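Local structure of 5-dehydro-2-deoxygluconokinase (Bacillus halodurans C-125, 2QCV) at residues G65-D70 with S88-D93; G205-F210 with G220-T225; Y135-K140 with K166-K171. The protein probably phosphorylates 5-dehydro-2-deoxy-D-gluconate with ATP to give 6-phospho-5-dehydro-2-deoxy-D-gluconate, a step in the breakdown of myo-inositol. All blocks are in the same frame, centred on the assembly; numbering follows the deposited sequence.

Interaction 1 (G65-D70 with S88-D93); sequences GKIADD and SNLVVD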
ATOM      1  N   GLY A  65     -14.291  -3.271 -20.069  1.00 24.06           N
ATOM      2  CA  GLY A  65     -13.249  -3.745 -19.172  1.00 26.65           C
ATOM      3  C   GLY A  65     -11.911  -3.075 -19.420  1.00 26.81           C
ATOM      4  O   GLY A  65     -11.727  -2.399 -20.434  1.00 27.67           O
ATOM      5  N   LYS A  66     -11.007  -3.259 -18.467  1.00 25.26           N
ATOM      6  CA  LYS A  66      -9.671  -2.708 -18.546  1.00 25.69           C
ATOM      7  C   LYS A  66      -8.661  -3.813 -18.746  1.00 24.84           C
ATOM      8  O   LYS A  66      -8.744  -4.882 -18.115  1.00 27.61           O
ATOM      9  CB  LYS A  66      -9.354  -1.892 -17.323  1.00 25.68           C
ATOM     10  CG  LYS A  66      -7.961  -1.269 -17.298  1.00 26.53           C
ATOM     11  CD  LYS A  66      -7.822  -0.124 -16.293  1.00 25.36           C
ATOM     12  CE  LYS A  66      -8.408   1.200 -16.827  1.00 28.33           C
ATOM     13  NZ  LYS A  66      -8.369   2.289 -15.764  1.00 26.15           N
ATOM     14  N   ILE A  67      -7.739  -3.538 -19.661  1.00 26.11           N
ATOM     15  CA  ILE A  67      -6.690  -4.483 -20.052  1.00 26.41           C
ATOM     16  C   ILE A  67      -5.296  -3.826 -19.904  1.00 29.10           C
ATOM     17  O   ILE A  67      -5.159  -2.606 -19.931  1.00 28.42           O
ATOM     18  CB  ILE A  67      -6.890  -4.995 -21.511  1.00 25.46           C
ATOM     19  CG1 ILE A  67      -6.910  -3.841 -22.523  1.00 25.76           C
ATOM     20  CG2 ILE A  67      -8.149  -5.869 -21.620  1.00 27.97           C
ATOM     21  CD1 ILE A  67      -6.925  -4.240 -24.036  1.00 27.66           C
ATOM     22  N   ALA A  68      -4.272  -4.651 -19.750  1.00 27.44           N
ATOM     23  CA  ALA A  68      -2.883  -4.182 -19.591  1.00 27.54           C
ATOM     24  C   ALA A  68      -2.335  -3.645 -20.916  1.00 25.69           C
ATOM     25  O   ALA A  68      -2.757  -4.038 -22.000  1.00 27.60           O
ATOM     26  CB  ALA A  68      -2.002  -5.346 -19.067  1.00 27.66           C
ATOM     27  N   ASP A  69      -1.408  -2.723 -20.811  1.00 26.17           N
ATOM     28  CA  ASP A  69      -0.692  -2.173 -21.960  1.00 27.68           C
ATOM     29  C   ASP A  69       0.512  -3.023 -22.264  1.00 28.08           C
ATOM     30  O   ASP A  69       1.664  -2.582 -22.098  1.00 31.26           O
ATOM     31  CB  ASP A  69      -0.259  -0.766 -21.613  1.00 27.67           C
ATOM     32  CG  ASP A  69       0.268  -0.001 -22.792  1.00 33.14           C
ATOM     33  OD1 ASP A  69      -0.019  -0.377 -23.945  1.00 31.49           O
ATOM     34  OD2 ASP A  69       0.993   0.967 -22.540  1.00 38.56           O
ATOM     35  N   ASP A  70       0.252  -4.231 -22.713  1.00 29.57           N
ATOM     36  CA  ASP A  70       1.289  -5.204 -22.996  1.00 30.18           C
ATOM     37  C   ASP A  70       0.769  -6.313 -23.892  1.00 31.27           C
ATOM     38  O   ASP A  70      -0.381  -6.270 -24.367  1.00 28.97           O
ATOM     39  CB  ASP A  70       1.899  -5.747 -21.694  1.00 30.46           C
ATOM     40  CG  ASP A  70       0.932  -6.573 -20.846  1.00 30.91           C
ATOM     41  OD1 ASP A  70      -0.016  -7.212 -21.333  1.00 26.65           O
ATOM     42  OD2 ASP A  70       1.146  -6.597 -19.620  1.00 28.55           O
ATOM     43  N   SER A  88     -14.510  -2.045 -28.640  1.00 28.12           N
ATOM     44  CA  SER A  88     -14.474  -0.575 -28.612  1.00 28.91           C
ATOM     45  C   SER A  88     -14.393   0.054 -27.218  1.00 29.08           C
ATOM     46  O   SER A  88     -13.869   1.164 -27.072  1.00 28.76           O
ATOM     47  CB  SER A  88     -15.677   0.026 -29.363  1.00 29.96           C
ATOM     48  OG  SER A  88     -16.874  -0.157 -28.655  1.00 30.37           O
ATOM     49  N   ASN A  89     -14.863  -0.649 -26.201  1.00 25.89           N
ATOM     50  CA  ASN A  89     -14.895  -0.119 -24.832  1.00 28.50           C
ATOM     51  C   ASN A  89     -13.967  -0.885 -23.885  1.00 30.31           C
ATOM     52  O   ASN A  89     -14.105  -0.872 -22.648  1.00 31.53           O
ATOM     53  CB  ASN A  89     -16.352  -0.095 -24.337  1.00 29.74           C
ATOM     54  CG  ASN A  89     -17.116   1.138 -24.837  1.00 30.80           C
ATOM     55  OD1 ASN A  89     -17.524   1.956 -24.030  1.00 30.27           O
ATOM     56  ND2 ASN A  89     -17.305   1.270 -26.174  1.00 25.87           N
ATOM     57  N   LEU A  90     -12.979  -1.562 -24.472  1.00 29.96           N
ATOM     58  CA  LEU A  90     -11.871  -2.050 -23.705  1.00 28.85           C
ATOM     59  C   LEU A  90     -10.953  -0.863 -23.512  1.00 32.39           C
ATOM     60  O   LEU A  90     -10.633  -0.153 -24.463  1.00 37.05           O
ATOM     61  CB  LEU A  90     -11.129  -3.140 -24.425  1.00 31.09           C
ATOM     62  CG  LEU A  90     -11.774  -4.476 -24.573  1.00 35.39           C
ATOM     63  CD1 LEU A  90     -10.703  -5.460 -25.135  1.00 33.40           C
ATOM     64  CD2 LEU A  90     -12.312  -4.956 -23.256  1.00 38.37           C
ATOM     65  N   VAL A  91     -10.562  -0.604 -22.286  1.00 29.10           N
ATOM     66  CA  VAL A  91      -9.697   0.525 -22.006  1.00 29.19           C
ATOM     67  C   VAL A  91      -8.322   0.010 -21.617  1.00 29.64           C
ATOM     68  O   VAL A  91      -8.193  -0.935 -20.840  1.00 26.55           O
ATOM     69  CB  VAL A  91     -10.305   1.467 -20.923  1.00 30.78           C
ATOM     70  CG1 VAL A  91     -10.743   0.703 -19.695  1.00 35.20           C
ATOM     71  CG2 VAL A  91      -9.316   2.583 -20.530  1.00 33.26           C
ATOM     72  N   VAL A  92      -7.284   0.655 -22.136  1.00 28.63           N
ATOM     73  CA  VAL A  92      -5.916   0.228 -21.813  1.00 29.25           C
ATOM     74  C   VAL A  92      -5.398   0.961 -20.578  1.00 30.59           C
ATOM     75  O   VAL A  92      -5.402   2.191 -20.486  1.00 32.79           O
ATOM     76  CB  VAL A  92      -4.970   0.405 -22.986  1.00 30.89           C
ATOM     77  CG1 VAL A  92      -3.548  -0.048 -22.624  1.00 25.64           C
ATOM     78  CG2 VAL A  92      -5.489  -0.343 -24.161  1.00 31.68           C
ATOM     79  N   ASP A  93      -4.987   0.184 -19.597  1.00 29.11           N
ATOM     80  CA  ASP A  93      -4.449   0.698 -18.347  1.00 28.91           C
ATOM     81  C   ASP A  93      -3.154   1.441 -18.635  1.00 31.64           C
ATOM     82  O   ASP A  93      -2.317   0.954 -19.380  1.00 31.14           O
ATOM     83  CB  ASP A  93      -4.170  -0.460 -17.403  1.00 27.49           C
ATOM     84  CG  ASP A  93      -3.583  -0.023 -16.071  1.00 33.78           C
ATOM     85  OD1 ASP A  93      -2.345   0.105 -15.948  1.00 33.72           O
ATOM     86  OD2 ASP A  93      -4.364   0.163 -15.114  1.00 32.37           O
TER
HETATM   87  O   HOH W   1      -5.670   2.464 -14.776  1.00 31.65           O
HETATM   88  O   HOH W   2      -0.772  -2.025 -18.033  1.00 27.79           O

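Interaction 2 (G205-F210 with G220-T225); sequences GTREEF and GDNDET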
ATOM      1  N   GLY A 205     -26.884 -17.992 -10.307  1.00 24.77           N
ATOM      2  CA  GLY A 205     -25.805 -18.428  -9.418  1.00 26.51           C
ATOM      3  C   GLY A 205     -26.039 -19.821  -8.918  1.00 28.66           C
ATOM      4  O   GLY A 205     -27.144 -20.353  -9.066  1.00 25.93           O
ATOM      5  N   THR A 206     -25.001 -20.419  -8.341  1.00 28.17           N
ATOM      6  CA  THR A 206     -25.146 -21.670  -7.664  1.00 25.92           C
ATOM      7  C   THR A 206     -25.801 -21.453  -6.309  1.00 27.93           C
ATOM      8  O   THR A 206     -25.775 -20.354  -5.746  1.00 24.61           O
ATOM      9  CB  THR A 206     -23.774 -22.372  -7.462  1.00 29.50           C
ATOM     10  OG1 THR A 206     -22.978 -21.614  -6.539  1.00 26.11           O
ATOM     11  CG2 THR A 206     -23.028 -22.537  -8.792  1.00 30.50           C
ATOM     12  N   ARG A 207     -26.338 -22.519  -5.732  1.00 26.57           N
ATOM     13  CA  ARG A 207     -26.921 -22.437  -4.396  1.00 26.05           C
ATOM     14  C   ARG A 207     -25.864 -21.922  -3.414  1.00 28.33           C
ATOM     15  O   ARG A 207     -26.155 -21.100  -2.587  1.00 26.56           O
ATOM     16  CB  ARG A 207     -27.459 -23.821  -3.997  1.00 27.02           C
ATOM     17  CG  ARG A 207     -28.118 -23.955  -2.628  1.00 27.07           C
ATOM     18  CD  ARG A 207     -29.337 -23.041  -2.463  1.00 30.14           C
ATOM     19  NE  ARG A 207     -29.002 -21.813  -1.731  1.00 26.22           N
ATOM     20  CZ  ARG A 207     -29.823 -20.790  -1.508  1.00 28.33           C
ATOM     21  NH1 ARG A 207     -31.082 -20.806  -1.960  1.00 29.59           N
ATOM     22  NH2 ARG A 207     -29.397 -19.746  -0.789  1.00 29.29           N
ATOM     23  N   GLU A 208     -24.618 -22.372  -3.532  1.00 26.90           N
ATOM     24  CA  GLU A 208     -23.556 -21.890  -2.651  1.00 29.12           C
ATOM     25  C   GLU A 208     -23.314 -20.388  -2.788  1.00 26.65           C
ATOM     26  O   GLU A 208     -23.126 -19.685  -1.793  1.00 28.79           O
ATOM     27  CB  GLU A 208     -22.283 -22.697  -2.884  1.00 30.59           C
ATOM     28  CG  GLU A 208     -22.393 -24.124  -2.384  1.00 39.83           C
ATOM     29  N   GLU A 209     -23.414 -19.879  -4.004  1.00 27.91           N
ATOM     30  CA  GLU A 209     -23.266 -18.465  -4.274  1.00 27.63           C
ATOM     31  C   GLU A 209     -24.427 -17.637  -3.694  1.00 26.96           C
ATOM     32  O   GLU A 209     -24.218 -16.532  -3.166  1.00 26.45           O
ATOM     33  CB  GLU A 209     -23.085 -18.258  -5.769  1.00 28.36           C
ATOM     34  CG  GLU A 209     -21.762 -18.747  -6.266  1.00 31.00           C
ATOM     35  CD  GLU A 209     -21.592 -18.811  -7.790  1.00 32.95           C
ATOM     36  OE1 GLU A 209     -22.551 -18.861  -8.571  1.00 27.68           O
ATOM     37  OE2 GLU A 209     -20.434 -18.789  -8.221  1.00 32.58           O
ATOM     38  N   PHE A 210     -25.639 -18.156  -3.755  1.00 26.49           N
ATOM     39  CA  PHE A 210     -26.744 -17.488  -3.093  1.00 24.90           C
ATOM     40  C   PHE A 210     -26.585 -17.516  -1.590  1.00 26.03           C
ATOM     41  O   PHE A 210     -26.983 -16.528  -0.917  1.00 27.87           O
ATOM     42  CB  PHE A 210     -28.110 -18.045  -3.515  1.00 25.42           C
ATOM     43  CG  PHE A 210     -28.577 -17.531  -4.889  1.00 24.16           C
ATOM     44  CD1 PHE A 210     -29.218 -16.317  -5.000  1.00 27.35           C
ATOM     45  CD2 PHE A 210     -28.309 -18.243  -6.034  1.00 22.82           C
ATOM     46  CE1 PHE A 210     -29.645 -15.852  -6.250  1.00 28.39           C
ATOM     47  CE2 PHE A 210     -28.757 -17.784  -7.314  1.00 26.05           C
ATOM     48  CZ  PHE A 210     -29.415 -16.609  -7.409  1.00 26.28           C
ATOM     49  N   GLY A 220     -28.944 -22.575   2.073  1.00 29.97           N
ATOM     50  CA  GLY A 220     -30.227 -21.915   2.204  1.00 28.81           C
ATOM     51  C   GLY A 220     -31.324 -22.635   1.428  1.00 29.98           C
ATOM     52  O   GLY A 220     -31.084 -23.644   0.781  1.00 31.33           O
ATOM     53  N   ASP A 221     -32.528 -22.105   1.554  1.00 31.87           N
ATOM     54  CA  ASP A 221     -33.769 -22.664   0.982  1.00 29.27           C
ATOM     55  C   ASP A 221     -34.138 -21.752  -0.172  1.00 27.50           C
ATOM     56  O   ASP A 221     -34.244 -20.519   0.009  1.00 27.64           O
ATOM     57  CB  ASP A 221     -34.857 -22.628   2.063  1.00 31.10           C
ATOM     58  CG  ASP A 221     -36.225 -23.129   1.581  1.00 33.72           C
ATOM     59  OD1 ASP A 221     -36.585 -22.940   0.411  1.00 47.47           O
ATOM     60  OD2 ASP A 221     -36.951 -23.682   2.411  1.00 56.21           O
ATOM     61  N   ASN A 222     -34.320 -22.325  -1.356  1.00 26.59           N
ATOM     62  CA  ASN A 222     -34.605 -21.515  -2.553  1.00 26.19           C
ATOM     63  C   ASN A 222     -35.899 -20.704  -2.367  1.00 27.94           C
ATOM     64  O   ASN A 222     -36.016 -19.592  -2.901  1.00 25.90           O
ATOM     65  CB  ASN A 222     -34.723 -22.362  -3.803  1.00 26.42           C
ATOM     66  CG  ASN A 222     -33.409 -22.996  -4.227  1.00 27.53           C
ATOM     67  OD1 ASN A 222     -32.376 -22.845  -3.576  1.00 30.52           O
ATOM     68  ND2 ASN A 222     -33.458 -23.719  -5.338  1.00 27.65           N
ATOM     69  N   ASP A 223     -36.897 -21.281  -1.679  1.00 26.88           N
ATOM     70  CA  ASP A 223     -38.170 -20.575  -1.488  1.00 29.69           C
ATOM     71  C   ASP A 223     -37.955 -19.308  -0.650  1.00 29.11           C
ATOM     72  O   ASP A 223     -38.566 -18.274  -0.908  1.00 31.03           O
ATOM     73  CB  ASP A 223     -39.247 -21.463  -0.857  1.00 31.10           C
ATOM     74  CG  ASP A 223     -39.704 -22.578  -1.789  1.00 42.30           C
ATOM     75  OD1 ASP A 223     -39.605 -22.409  -3.027  1.00 51.06           O
ATOM     76  OD2 ASP A 223     -40.166 -23.618  -1.285  1.00 63.09           O
ATOM     77  N   GLU A 224     -37.062 -19.363   0.327  1.00 27.91           N
ATOM     78  CA  GLU A 224     -36.744 -18.187   1.119  1.00 28.63           C
ATOM     79  C   GLU A 224     -35.927 -17.184   0.328  1.00 27.34           C
ATOM     80  O   GLU A 224     -36.137 -15.970   0.441  1.00 27.89           O
ATOM     81  CB  GLU A 224     -36.023 -18.583   2.413  1.00 32.12           C
ATOM     82  CG  GLU A 224     -36.957 -19.301   3.397  1.00 39.20           C
ATOM     83  CD  GLU A 224     -38.224 -18.483   3.653  1.00 51.29           C
ATOM     84  OE1 GLU A 224     -38.089 -17.321   4.106  1.00 62.08           O
ATOM     85  OE2 GLU A 224     -39.343 -18.980   3.356  1.00 61.72           O
ATOM     86  N   THR A 225     -34.990 -17.673  -0.471  1.00 27.75           N
ATOM     87  CA  THR A 225     -34.165 -16.804  -1.317  1.00 26.44           C
ATOM     88  C   THR A 225     -35.033 -15.966  -2.221  1.00 27.17           C
ATOM     89  O   THR A 225     -34.825 -14.750  -2.333  1.00 27.89           O
ATOM     90  CB  THR A 225     -33.220 -17.643  -2.166  1.00 27.67           C
ATOM     91  OG1 THR A 225     -32.361 -18.374  -1.281  1.00 27.12           O
ATOM     92  CG2 THR A 225     -32.414 -16.804  -3.156  1.00 27.51           C
TER

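Interaction 3 (Y135-K140 with K166-K171); sequences YIRRSK and KRNDVK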
ATOM      1  N   TYR A 135     -22.839   3.460 -24.871  1.00 28.26           N
ATOM      2  CA  TYR A 135     -22.512   2.100 -25.269  1.00 26.98           C
ATOM      3  C   TYR A 135     -23.511   1.152 -24.653  1.00 23.97           C
ATOM      4  O   TYR A 135     -24.129   0.356 -25.333  1.00 22.79           O
ATOM      5  CB  TYR A 135     -21.131   1.751 -24.781  1.00 26.33           C
ATOM      6  CG  TYR A 135     -20.564   0.460 -25.300  1.00 24.89           C
ATOM      7  CD1 TYR A 135     -20.508   0.177 -26.642  1.00 26.22           C
ATOM      8  CD2 TYR A 135     -20.039  -0.481 -24.420  1.00 26.26           C
ATOM      9  CE1 TYR A 135     -19.909  -1.008 -27.095  1.00 28.02           C
ATOM     10  CE2 TYR A 135     -19.486  -1.648 -24.874  1.00 24.04           C
ATOM     11  CZ  TYR A 135     -19.395  -1.896 -26.200  1.00 29.41           C
ATOM     12  OH  TYR A 135     -18.784  -3.068 -26.599  1.00 29.52           O
ATOM     13  N   ILE A 136     -23.679   1.249 -23.349  1.00 25.22           N
ATOM     14  CA  ILE A 136     -24.628   0.381 -22.627  1.00 25.01           C
ATOM     15  C   ILE A 136     -26.041   0.407 -23.217  1.00 27.89           C
ATOM     16  O   ILE A 136     -26.670  -0.633 -23.421  1.00 25.83           O
ATOM     17  CB  ILE A 136     -24.649   0.759 -21.113  1.00 24.88           C
ATOM     18  CG1 ILE A 136     -23.307   0.402 -20.464  1.00 28.96           C
ATOM     19  CG2 ILE A 136     -25.840   0.115 -20.371  1.00 24.55           C
ATOM     20  CD1 ILE A 136     -23.150   0.901 -18.978  1.00 26.24           C
ATOM     21  N   ARG A 137     -26.540   1.590 -23.557  1.00 27.76           N
ATOM     22  CA  ARG A 137     -27.890   1.679 -24.079  1.00 26.98           C
ATOM     23  C   ARG A 137     -28.149   1.025 -25.443  1.00 27.40           C
ATOM     24  O   ARG A 137     -29.297   0.913 -25.828  1.00 26.87           O
ATOM     25  CB  ARG A 137     -28.372   3.110 -24.101  1.00 28.23           C
ATOM     26  CG  ARG A 137     -27.724   3.945 -25.115  1.00 26.84           C
ATOM     27  CD  ARG A 137     -28.132   5.395 -24.883  1.00 36.13           C
ATOM     28  NE  ARG A 137     -27.529   6.243 -25.892  1.00 45.10           N
ATOM     29  CZ  ARG A 137     -27.217   7.531 -25.711  1.00 54.61           C
ATOM     30  NH1 ARG A 137     -27.439   8.148 -24.550  1.00 57.38           N
ATOM     31  NH2 ARG A 137     -26.648   8.203 -26.700  1.00 47.34           N
ATOM     32  N   ARG A 138     -27.098   0.591 -26.134  1.00 27.66           N
ATOM     33  CA  ARG A 138     -27.226  -0.127 -27.412  1.00 27.49           C
ATOM     34  C   ARG A 138     -27.431  -1.609 -27.245  1.00 26.86           C
ATOM     35  O   ARG A 138     -27.460  -2.351 -28.225  1.00 28.49           O
ATOM     36  CB  ARG A 138     -25.940   0.062 -28.199  1.00 27.77           C
ATOM     37  CG  ARG A 138     -25.634   1.511 -28.351  1.00 36.31           C
ATOM     38  CD  ARG A 138     -24.903   1.818 -29.589  1.00 42.74           C
ATOM     39  NE  ARG A 138     -23.486   1.729 -29.470  1.00 45.99           N
ATOM     40  CZ  ARG A 138     -22.681   1.072 -30.306  1.00 47.92           C
ATOM     41  NH1 ARG A 138     -23.119   0.360 -31.343  1.00 50.88           N
ATOM     42  NH2 ARG A 138     -21.399   1.120 -30.070  1.00 37.11           N
ATOM     43  N   SER A 139     -27.547  -2.049 -26.006  1.00 24.84           N
ATOM     44  CA  SER A 139     -27.674  -3.482 -25.689  1.00 26.81           C
ATOM     45  C   SER A 139     -29.030  -3.882 -25.081  1.00 28.04           C
ATOM     46  O   SER A 139     -29.672  -3.118 -24.370  1.00 27.38           O
ATOM     47  CB  SER A 139     -26.559  -3.916 -24.748  1.00 26.51           C
ATOM     48  OG  SER A 139     -26.525  -5.340 -24.633  1.00 26.73           O
ATOM     49  N   LYS A 140     -29.437  -5.105 -25.365  1.00 27.14           N
ATOM     50  CA  LYS A 140     -30.569  -5.741 -24.707  1.00 28.37           C
ATOM     51  C   LYS A 140     -30.332  -5.990 -23.236  1.00 29.49           C
ATOM     52  O   LYS A 140     -31.227  -5.743 -22.394  1.00 26.21           O
ATOM     53  CB  LYS A 140     -30.882  -7.078 -25.415  1.00 29.62           C
ATOM     54  CG  LYS A 140     -31.377  -6.945 -26.838  1.00 34.47           C
ATOM     55  CD  LYS A 140     -31.776  -8.330 -27.425  1.00 34.80           C
ATOM     56  CE  LYS A 140     -31.879  -8.208 -28.933  1.00 41.93           C
ATOM     57  NZ  LYS A 140     -32.533  -9.382 -29.544  1.00 47.76           N
ATOM     58  N   LYS A 166     -30.260   0.404 -16.156  1.00 26.89           N
ATOM     59  CA  LYS A 166     -31.646   0.455 -15.714  1.00 27.89           C
ATOM     60  C   LYS A 166     -32.420   1.631 -16.301  1.00 26.21           C
ATOM     61  O   LYS A 166     -33.590   1.485 -16.699  1.00 29.14           O
ATOM     62  CB  LYS A 166     -31.706   0.461 -14.196  1.00 26.81           C
ATOM     63  CG  LYS A 166     -31.436  -0.925 -13.607  1.00 27.35           C
ATOM     64  CD  LYS A 166     -31.093  -0.831 -12.172  1.00 31.94           C
ATOM     65  CE  LYS A 166     -32.284  -0.576 -11.272  1.00 40.76           C
ATOM     66  NZ  LYS A 166     -33.067  -1.802 -11.089  1.00 36.80           N
ATOM     67  N   ARG A 167     -31.787   2.786 -16.362  1.00 27.49           N
ATOM     68  CA  ARG A 167     -32.434   3.979 -16.871  1.00 27.60           C
ATOM     69  C   ARG A 167     -32.537   4.037 -18.391  1.00 27.74           C
ATOM     70  O   ARG A 167     -33.245   4.864 -18.897  1.00 27.56           O
ATOM     71  CB  ARG A 167     -31.823   5.226 -16.318  1.00 29.24           C
ATOM     72  CG  ARG A 167     -30.495   5.631 -16.871  1.00 31.30           C
ATOM     73  CD  ARG A 167     -29.963   6.743 -15.984  1.00 30.92           C
ATOM     74  NE  ARG A 167     -28.740   7.336 -16.513  1.00 30.28           N
ATOM     75  CZ  ARG A 167     -27.838   7.957 -15.758  1.00 32.02           C
ATOM     76  NH1 ARG A 167     -27.999   8.052 -14.436  1.00 31.75           N
ATOM     77  NH2 ARG A 167     -26.758   8.440 -16.313  1.00 36.40           N
ATOM     78  N   ASN A 168     -31.907   3.095 -19.083  1.00 27.13           N
ATOM     79  CA  ASN A 168     -32.015   2.950 -20.527  1.00 26.66           C
ATOM     80  C   ASN A 168     -32.741   1.669 -20.957  1.00 27.91           C
ATOM     81  O   ASN A 168     -32.650   1.246 -22.111  1.00 27.01           O
ATOM     82  CB  ASN A 168     -30.603   3.025 -21.107  1.00 27.84           C
ATOM     83  CG  ASN A 168     -30.085   4.437 -21.113  1.00 29.46           C
ATOM     84  OD1 ASN A 168     -30.455   5.216 -21.973  1.00 29.57           O
ATOM     85  ND2 ASN A 168     -29.236   4.777 -20.140  1.00 26.45           N
ATOM     86  N   ASP A 169     -33.451   1.048 -20.019  1.00 27.14           N
ATOM     87  CA  ASP A 169     -34.255  -0.120 -20.309  1.00 28.43           C
ATOM     88  C   ASP A 169     -33.396  -1.261 -20.851  1.00 29.60           C
ATOM     89  O   ASP A 169     -33.783  -1.982 -21.768  1.00 28.11           O
ATOM     90  CB  ASP A 169     -35.397   0.272 -21.266  1.00 31.32           C
ATOM     91  CG  ASP A 169     -36.467  -0.758 -21.343  1.00 44.06           C
ATOM     92  OD1 ASP A 169     -36.678  -1.441 -20.317  1.00 45.54           O
ATOM     93  OD2 ASP A 169     -37.085  -0.888 -22.428  1.00 48.28           O
ATOM     94  N   VAL A 170     -32.205  -1.382 -20.281  1.00 27.13           N
ATOM     95  CA  VAL A 170     -31.273  -2.457 -20.554  1.00 25.88           C
ATOM     96  C   VAL A 170     -31.410  -3.434 -19.373  1.00 24.89           C
ATOM     97  O   VAL A 170     -31.251  -3.049 -18.211  1.00 27.23           O
ATOM     98  CB  VAL A 170     -29.843  -1.943 -20.677  1.00 24.93           C
ATOM     99  CG1 VAL A 170     -28.874  -3.103 -20.905  1.00 25.06           C
ATOM    100  CG2 VAL A 170     -29.747  -0.921 -21.836  1.00 24.94           C
ATOM    101  N   LYS A 171     -31.718  -4.692 -19.671  1.00 28.38           N
ATOM    102  CA  LYS A 171     -31.929  -5.699 -18.632  1.00 29.98           C
ATOM    103  C   LYS A 171     -30.589  -6.042 -17.942  1.00 29.84           C
ATOM    104  O   LYS A 171     -29.600  -6.339 -18.620  1.00 29.39           O
ATOM    105  CB  LYS A 171     -32.520  -6.957 -19.251  1.00 30.68           C
ATOM    106  CG  LYS A 171     -33.108  -7.939 -18.252  1.00 38.79           C
ATOM    107  CD  LYS A 171     -34.107  -8.947 -18.904  1.00 41.33           C
ATOM    108  CE  LYS A 171     -35.367  -8.343 -19.602  1.00 50.17           C
ATOM    109  NZ  LYS A 171     -36.383  -7.681 -18.695  1.00 53.43           N
TER
HETATM  110  O   HOH W   3     -31.661   1.851 -24.676  1.00 28.38           O
HETATM  111  O   HOH W   4     -29.335   7.560 -22.566  1.00 48.45           O

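Interaction 1 (G65-D70 with S88-D93)
G65 and I67 bond to V91 and D93 in a regular parallel ladder. V91 N donates to G65 O at 2.8 Å. I67 N donates to V91 O at 2.9 Å. D93 N then donates to I67 O in an almost perfectly straight bond, 180° at the hydrogen. CA-H...O contacts from L90, K66 and V92 fill in between. The short strand segments run 36° apart, so the pair is twisted.

On one face I67, L90 and V92 pack together. The CG1 branch of I67 stands between its backbone N and carbonyl carbon (chi1 58°), which brings CD1 within 4.1 Å of L90 CD1. The two side chains cross at about a right angle. V92 CG1 also lies 3.5 Å from CB of D69, which is past the end of strand 61-67.

K66 and V91 lie on the other face. The K66 chain bends at chi3 and passes by V91, with CE 3.7 Å from V91 CG1. Its NZ stays 4.6 Å from D93 OD2, beyond a salt bridge, and a water links the two. Stronger partners fix both ends: K66 NZ pairs with E130 and the carbonyl of Y125, and D93 OD2 bonds to H97. These neighbours probably favour a charged lysine.

The pair belongs to a beta-alpha-beta unit. Strand 61-67 leads through N-cap D70 into helix 71-82, whose E77 touches I67 and L90. Within the chain, strand 90-92 is the outermost strand at this end of the sheet, and strand 12-17 lies on the far side of 61-67.

Interaction 2 (G205-F210 with G220-T225)
R207 reaches from the first turn of helix 207-213 to the start of helix 222-229. Its NH1 donates two bonds: one to T225 OG1 at 2.8 Å, the other to N222 OD1 at 2.9 Å. Both acceptors lie within 2° of the guanidinium plane. The donor is tilted 22° from the carbonyl plane of N222. Bends at chi2 and chi3 turn the R207 chain into this position.

The packing is tight around this group. The carbonyl carbon of G220 sits over the centre of one face of the R207 guanidinium, and F210 CB lies 3.4 Å above its plane on the opposite face, toward the rim. T225 CG2 approaches F210 CD1 at 3.7 Å. I239 of strand 236-240 touches F210, N222 and T225.

The outer side is looser. D221 and D223 point away from helix 207-213, the carboxylate of E224 heads away too, and all three are exposed. D221 is the N-cap of helix 222-229 and accepts from D223 N. T206 and E209 form a capping box on the other helix.

Outside the two segments, D211 and E214 form salt bridges with R207 NH2, and E214 also bonds to T225 OG1. The buried arginine is therefore probably charged, and partners at both NH1 and NH2 fix its guanidinium's rotation.

Interaction 3 (Y135-K140 with K166-K171)
V170 and K171 meet I136, S139 and K140 where a beta-alpha-beta unit turns back into the sheet: strand 139-145, helix 154-167, strand 171-175. A Schellman motif with D169 at C-prime ends helix 154-167. A type I turn, I136 to S139, leads from helix 133-136 into strand 139-145.

One direct hydrogen bond joins the two segments. K171 N donates to K140 O at 3.0 Å, starting the pairing of the two parallel strands.

Packing centres on V170. Its CG2 methyl, held beside the backbone N, lies against two backbone carbonyls, 3.4 Å from S139 O and 3.5 Å from I136 O. Its one apolar side-chain contact here is with I136 CG2, at 4.3 Å from V170 CG2. A165 of helix 154-167 touches both V170 and I136. At the more exposed end R137 packs over N168: R137 CB lies 3.6 Å from N168 OD1. The guanidinium and amide planes are 54° apart.

Polar partners finish the joint. N168 ND2 bonds to E133 and to the L164 carbonyl, which fixes the amide's rotation. One water donates to both R137 O and N168 O. A second accepts from R137 NH1 at 2.8 Å and donates to N168 OD1 at 2.7 Å.

All three contacts reach the same nine-stranded sheet of the PfkB (ribokinase-like) fold. Along the chain they come in the order interaction 1, interaction 3, interaction 2, each closing before the next opens. Interactions 1 and 3 have centres 22 Å apart and touch where Y135 packs on S88 and N89. Interaction 2 stands apart, its centre 34 Å from that of interaction 1 and on the opposite side of the chain's centre. Its nearest atoms are about 14 Å from interaction 3. Interactions 1 and 3 each join elements of a separate beta-alpha-beta unit, while interaction 2 links two helices after strand 202-206. Together they tie an edge strand and peripheral helices to one central sheet at separate places.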